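Local coordinates for putative lipoprotein YerB (PDB 2PSB), which is of unknown function but interacts with the helicase PcrA and is probably anchored to the cell membrane as a lipoprotein, at residues A[80-92]-A[100-113]. Sequence-based numbering, arbitrary orientation.
Sequences GPVRSAREYFVTL and FVHHGWSPGAKKQL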
# COMPACT_ATOMS: atom_id res chain seq x y z
N GLY A 80 10.80 -3.82 3.97
CA GLY A 80 10.23 -4.96 4.67
C GLY A 80 9.74 -4.58 6.05
O GLY A 80 9.62 -3.39 6.34
N PRO A 81 9.44 -5.56 6.91
CA PRO A 81 9.56 -6.99 6.58
C PRO A 81 8.56 -7.39 5.49
O PRO A 81 7.47 -6.83 5.40
CB PRO A 81 9.27 -7.69 7.91
CG PRO A 81 9.60 -6.65 8.94
CD PRO A 81 9.09 -5.38 8.33
N VAL A 82 8.95 -8.36 4.67
CA VAL A 82 8.08 -8.83 3.60
C VAL A 82 7.15 -9.90 4.14
O VAL A 82 7.52 -10.66 5.03
CB VAL A 82 8.90 -9.40 2.43
CG1 VAL A 82 8.01 -9.62 1.21
CG2 VAL A 82 10.03 -8.45 2.11
N ARG A 83 5.95 -9.96 3.59
CA ARG A 83 4.95 -10.92 4.04
C ARG A 83 4.21 -11.60 2.90
O ARG A 83 4.45 -11.32 1.72
CB ARG A 83 3.93 -10.22 4.95
CG ARG A 83 4.01 -10.62 6.41
CD ARG A 83 3.65 -12.08 6.59
NE ARG A 83 3.63 -12.49 7.99
CZ ARG A 83 3.21 -13.68 8.40
NH1 ARG A 83 2.78 -14.57 7.51
NH2 ARG A 83 3.21 -13.99 9.69
N SER A 84 3.31 -12.50 3.28
CA SER A 84 2.50 -13.28 2.34
C SER A 84 1.61 -12.48 1.41
O SER A 84 1.09 -11.43 1.78
CB SER A 84 1.64 -14.27 3.11
OG SER A 84 2.45 -15.24 3.73
N ALA A 85 1.41 -13.00 0.21
CA ALA A 85 0.58 -12.35 -0.79
C ALA A 85 -0.87 -12.82 -0.70
O ALA A 85 -1.14 -13.96 -0.33
CB ALA A 85 1.12 -12.63 -2.18
N ARG A 86 -1.79 -11.92 -1.04
CA ARG A 86 -3.22 -12.21 -1.03
C ARG A 86 -3.76 -11.80 -2.38
O ARG A 86 -3.18 -10.94 -3.04
CB ARG A 86 -3.92 -11.43 0.09
CG ARG A 86 -3.58 -11.93 1.49
CD ARG A 86 -4.09 -13.35 1.68
NE ARG A 86 -3.12 -14.20 2.36
CZ ARG A 86 -2.82 -14.11 3.65
NH1 ARG A 86 -3.43 -13.21 4.41
NH2 ARG A 86 -1.91 -14.91 4.18
N GLU A 87 -4.86 -12.42 -2.81
CA GLU A 87 -5.45 -12.10 -4.10
C GLU A 87 -5.65 -10.61 -4.30
O GLU A 87 -5.15 -10.06 -5.29
CB GLU A 87 -6.79 -12.82 -4.29
CG GLU A 87 -6.65 -14.28 -4.67
CD GLU A 87 -7.01 -15.22 -3.54
OE1 GLU A 87 -6.51 -15.02 -2.41
OE2 GLU A 87 -7.78 -16.17 -3.80
N TYR A 88 -6.36 -9.97 -3.38
CA TYR A 88 -6.60 -8.54 -3.51
C TYR A 88 -5.32 -7.72 -3.69
O TYR A 88 -5.35 -6.67 -4.32
CB TYR A 88 -7.43 -7.99 -2.33
CG TYR A 88 -7.18 -8.62 -0.99
CD1 TYR A 88 -7.85 -9.79 -0.60
CD2 TYR A 88 -6.30 -8.03 -0.08
CE1 TYR A 88 -7.66 -10.34 0.66
CE2 TYR A 88 -6.10 -8.59 1.18
CZ TYR A 88 -6.79 -9.74 1.55
OH TYR A 88 -6.63 -10.29 2.80
N PHE A 89 -4.20 -8.19 -3.14
CA PHE A 89 -2.95 -7.47 -3.31
C PHE A 89 -2.39 -7.65 -4.73
O PHE A 89 -1.82 -6.73 -5.32
CB PHE A 89 -1.91 -7.91 -2.27
CG PHE A 89 -2.17 -7.36 -0.90
CD1 PHE A 89 -2.33 -5.99 -0.71
CD2 PHE A 89 -2.24 -8.21 0.21
CE1 PHE A 89 -2.57 -5.46 0.56
CE2 PHE A 89 -2.48 -7.69 1.49
CZ PHE A 89 -2.64 -6.31 1.66
N VAL A 90 -2.56 -8.84 -5.29
CA VAL A 90 -2.08 -9.09 -6.65
C VAL A 90 -2.85 -8.15 -7.57
O VAL A 90 -2.28 -7.50 -8.44
CB VAL A 90 -2.35 -10.55 -7.09
CG1 VAL A 90 -1.97 -10.72 -8.55
CG2 VAL A 90 -1.55 -11.50 -6.22
N THR A 91 -4.16 -8.08 -7.34
CA THR A 91 -5.05 -7.24 -8.13
C THR A 91 -4.67 -5.75 -8.03
O THR A 91 -4.70 -5.02 -9.02
CB THR A 91 -6.51 -7.42 -7.66
OG1 THR A 91 -6.86 -8.81 -7.73
CG2 THR A 91 -7.47 -6.62 -8.51
N LEU A 92 -4.33 -5.32 -6.82
CA LEU A 92 -3.96 -3.94 -6.58
C LEU A 92 -2.62 -3.62 -7.24
O LEU A 92 -2.46 -2.57 -7.85
CB LEU A 92 -3.88 -3.68 -5.07
CG LEU A 92 -5.21 -3.79 -4.32
CD1 LEU A 92 -4.97 -3.77 -2.81
CD2 LEU A 92 -6.12 -2.65 -4.74
N PHE A 100 5.67 -7.63 -8.61
CA PHE A 100 5.08 -8.03 -7.34
C PHE A 100 6.05 -8.76 -6.42
O PHE A 100 6.45 -9.89 -6.69
CB PHE A 100 3.87 -8.93 -7.62
CG PHE A 100 3.00 -9.16 -6.44
CD1 PHE A 100 2.28 -8.10 -5.86
CD2 PHE A 100 2.84 -10.44 -5.91
CE1 PHE A 100 1.42 -8.32 -4.78
CE2 PHE A 100 1.97 -10.67 -4.82
CZ PHE A 100 1.26 -9.60 -4.26
N VAL A 101 6.43 -8.11 -5.33
CA VAL A 101 7.36 -8.70 -4.39
C VAL A 101 6.60 -9.14 -3.14
O VAL A 101 5.77 -8.40 -2.62
CB VAL A 101 8.46 -7.71 -4.01
CG1 VAL A 101 9.50 -8.39 -3.12
CG2 VAL A 101 9.11 -7.18 -5.28
N HIS A 102 6.89 -10.36 -2.68
CA HIS A 102 6.22 -10.90 -1.51
C HIS A 102 7.01 -12.03 -0.87
O HIS A 102 8.19 -12.24 -1.17
CB HIS A 102 4.84 -11.42 -1.89
CG HIS A 102 4.87 -12.53 -2.89
ND1 HIS A 102 5.42 -12.39 -4.14
CD2 HIS A 102 4.43 -13.81 -2.81
CE1 HIS A 102 5.32 -13.53 -4.80
NE2 HIS A 102 4.73 -14.41 -4.02
N HIS A 103 6.35 -12.77 0.01
CA HIS A 103 6.99 -13.89 0.68
C HIS A 103 5.92 -14.81 1.24
O HIS A 103 5.40 -14.60 2.34
CB HIS A 103 7.89 -13.38 1.81
CG HIS A 103 8.92 -14.39 2.25
ND1 HIS A 103 10.00 -14.05 3.03
CD2 HIS A 103 9.04 -15.71 1.98
CE1 HIS A 103 10.74 -15.12 3.23
NE2 HIS A 103 10.19 -16.14 2.60
N GLY A 104 5.62 -15.85 0.46
CA GLY A 104 4.60 -16.80 0.85
C GLY A 104 3.32 -16.34 0.18
O GLY A 104 3.32 -15.30 -0.50
N TRP A 105 2.25 -17.09 0.35
CA TRP A 105 0.98 -16.73 -0.26
C TRP A 105 -0.18 -17.62 0.18
O TRP A 105 0.02 -18.66 0.81
CB TRP A 105 1.09 -16.80 -1.79
CG TRP A 105 1.82 -18.02 -2.32
CD1 TRP A 105 1.90 -19.25 -1.73
CD2 TRP A 105 2.53 -18.12 -3.56
NE1 TRP A 105 2.63 -20.11 -2.53
CE2 TRP A 105 3.03 -19.44 -3.66
CE3 TRP A 105 2.80 -17.22 -4.61
CZ2 TRP A 105 3.77 -19.89 -4.75
CZ3 TRP A 105 3.55 -17.67 -5.70
CH2 TRP A 105 4.03 -18.99 -5.76
N SER A 106 -1.39 -17.19 -0.15
CA SER A 106 -2.57 -17.97 0.18
C SER A 106 -2.81 -18.86 -1.04
O SER A 106 -2.25 -18.62 -2.11
CB SER A 106 -3.78 -17.05 0.39
OG SER A 106 -4.09 -16.33 -0.78
N PRO A 107 -3.62 -19.92 -0.89
CA PRO A 107 -3.89 -20.81 -2.01
C PRO A 107 -4.32 -20.06 -3.27
O PRO A 107 -3.75 -20.25 -4.35
CB PRO A 107 -5.00 -21.70 -1.46
CG PRO A 107 -4.59 -21.85 -0.03
CD PRO A 107 -4.23 -20.43 0.35
N GLY A 108 -5.32 -19.19 -3.12
CA GLY A 108 -5.81 -18.42 -4.24
C GLY A 108 -4.70 -17.64 -4.91
O GLY A 108 -4.54 -17.70 -6.12
N ALA A 109 -3.92 -16.91 -4.11
CA ALA A 109 -2.82 -16.11 -4.62
C ALA A 109 -1.80 -16.95 -5.39
O ALA A 109 -1.25 -16.50 -6.39
CB ALA A 109 -2.12 -15.39 -3.48
N LYS A 110 -1.56 -18.16 -4.92
CA LYS A 110 -0.60 -19.05 -5.57
C LYS A 110 -1.03 -19.35 -7.00
O LYS A 110 -0.29 -19.09 -7.94
CB LYS A 110 -0.47 -20.36 -4.80
CG LYS A 110 0.64 -21.27 -5.32
CD LYS A 110 0.29 -22.75 -5.17
CE LYS A 110 -0.94 -23.09 -6.02
NZ LYS A 110 -1.36 -24.52 -5.91
N LYS A 111 -2.23 -19.91 -7.15
CA LYS A 111 -2.74 -20.26 -8.46
C LYS A 111 -2.79 -19.05 -9.37
O LYS A 111 -2.44 -19.12 -10.55
CB LYS A 111 -4.15 -20.86 -8.34
CG LYS A 111 -4.24 -22.16 -7.54
CD LYS A 111 -3.53 -23.32 -8.24
CE LYS A 111 -4.24 -23.75 -9.52
NZ LYS A 111 -5.61 -24.27 -9.25
N GLN A 112 -3.23 -17.93 -8.81
CA GLN A 112 -3.34 -16.69 -9.55
C GLN A 112 -2.00 -16.32 -10.19
O GLN A 112 -1.91 -16.12 -11.40
CB GLN A 112 -3.80 -15.58 -8.60
CG GLN A 112 -4.76 -14.58 -9.22
CD GLN A 112 -5.54 -13.82 -8.17
OE1 GLN A 112 -4.98 -13.05 -7.38
NE2 GLN A 112 -6.86 -14.03 -8.14
N LEU A 113 -0.97 -16.24 -9.36
CA LEU A 113 0.36 -15.89 -9.84
C LEU A 113 1.03 -16.98 -10.68
O LEU A 113 1.83 -16.69 -11.56
CB LEU A 113 1.25 -15.52 -8.65
CG LEU A 113 0.81 -14.23 -7.95
CD1 LEU A 113 1.53 -14.08 -6.62
CD2 LEU A 113 1.08 -13.03 -8.86
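Ala85 and Trp105 form a single beta bridge where two loop-to-helix connections of the DUF3048 N-terminal domain run side by side, each leading into a short helix, 87-92 and 107-113, whose axes lie 37° apart and approach to 9.3 Å. Ala85 N to Gly104 O and Ser106 N to Ala85 O make the bridge, and His103 N to Arg83 O (2.9 Å) precedes it. The methyl of Ala85 is the small bump that fits the hollow between the Phe100 and His102 rings. Its CB meets the edge of the Phe100 ring at CE2 (3.4 Å) and also touches CD2 of His102. The Phe100 ring, which rests on Val36 of the neighbouring strand 33-37, has Val90 CA over one face. The two methyls of Val90 divide the work: CG1, anti to the backbone N (chi1 174°), meets Leu113 CD2 at 3.8 Å, while CG2 wedges between Leu113 and the Phe100 ring. On the far flank, Val82 CG1 pushes against the backbone of His102, 3.3 Å from His102 C. Across the start of helix 107-113, Glu87 bends at chi2 and lays its carboxylate over the first turn, where Gly108, lacking a CB that would run into OE2, leaves room for it. Replacing Glu87 by an alanine is likely to open a gap above Gly108 and strip the Gln112 amide of the CG it packs against. Carboxylate and amide planes are 67° apart, and Gln112 OE1, buried without a polar partner, sits 3.4 Å from Glu87 CG.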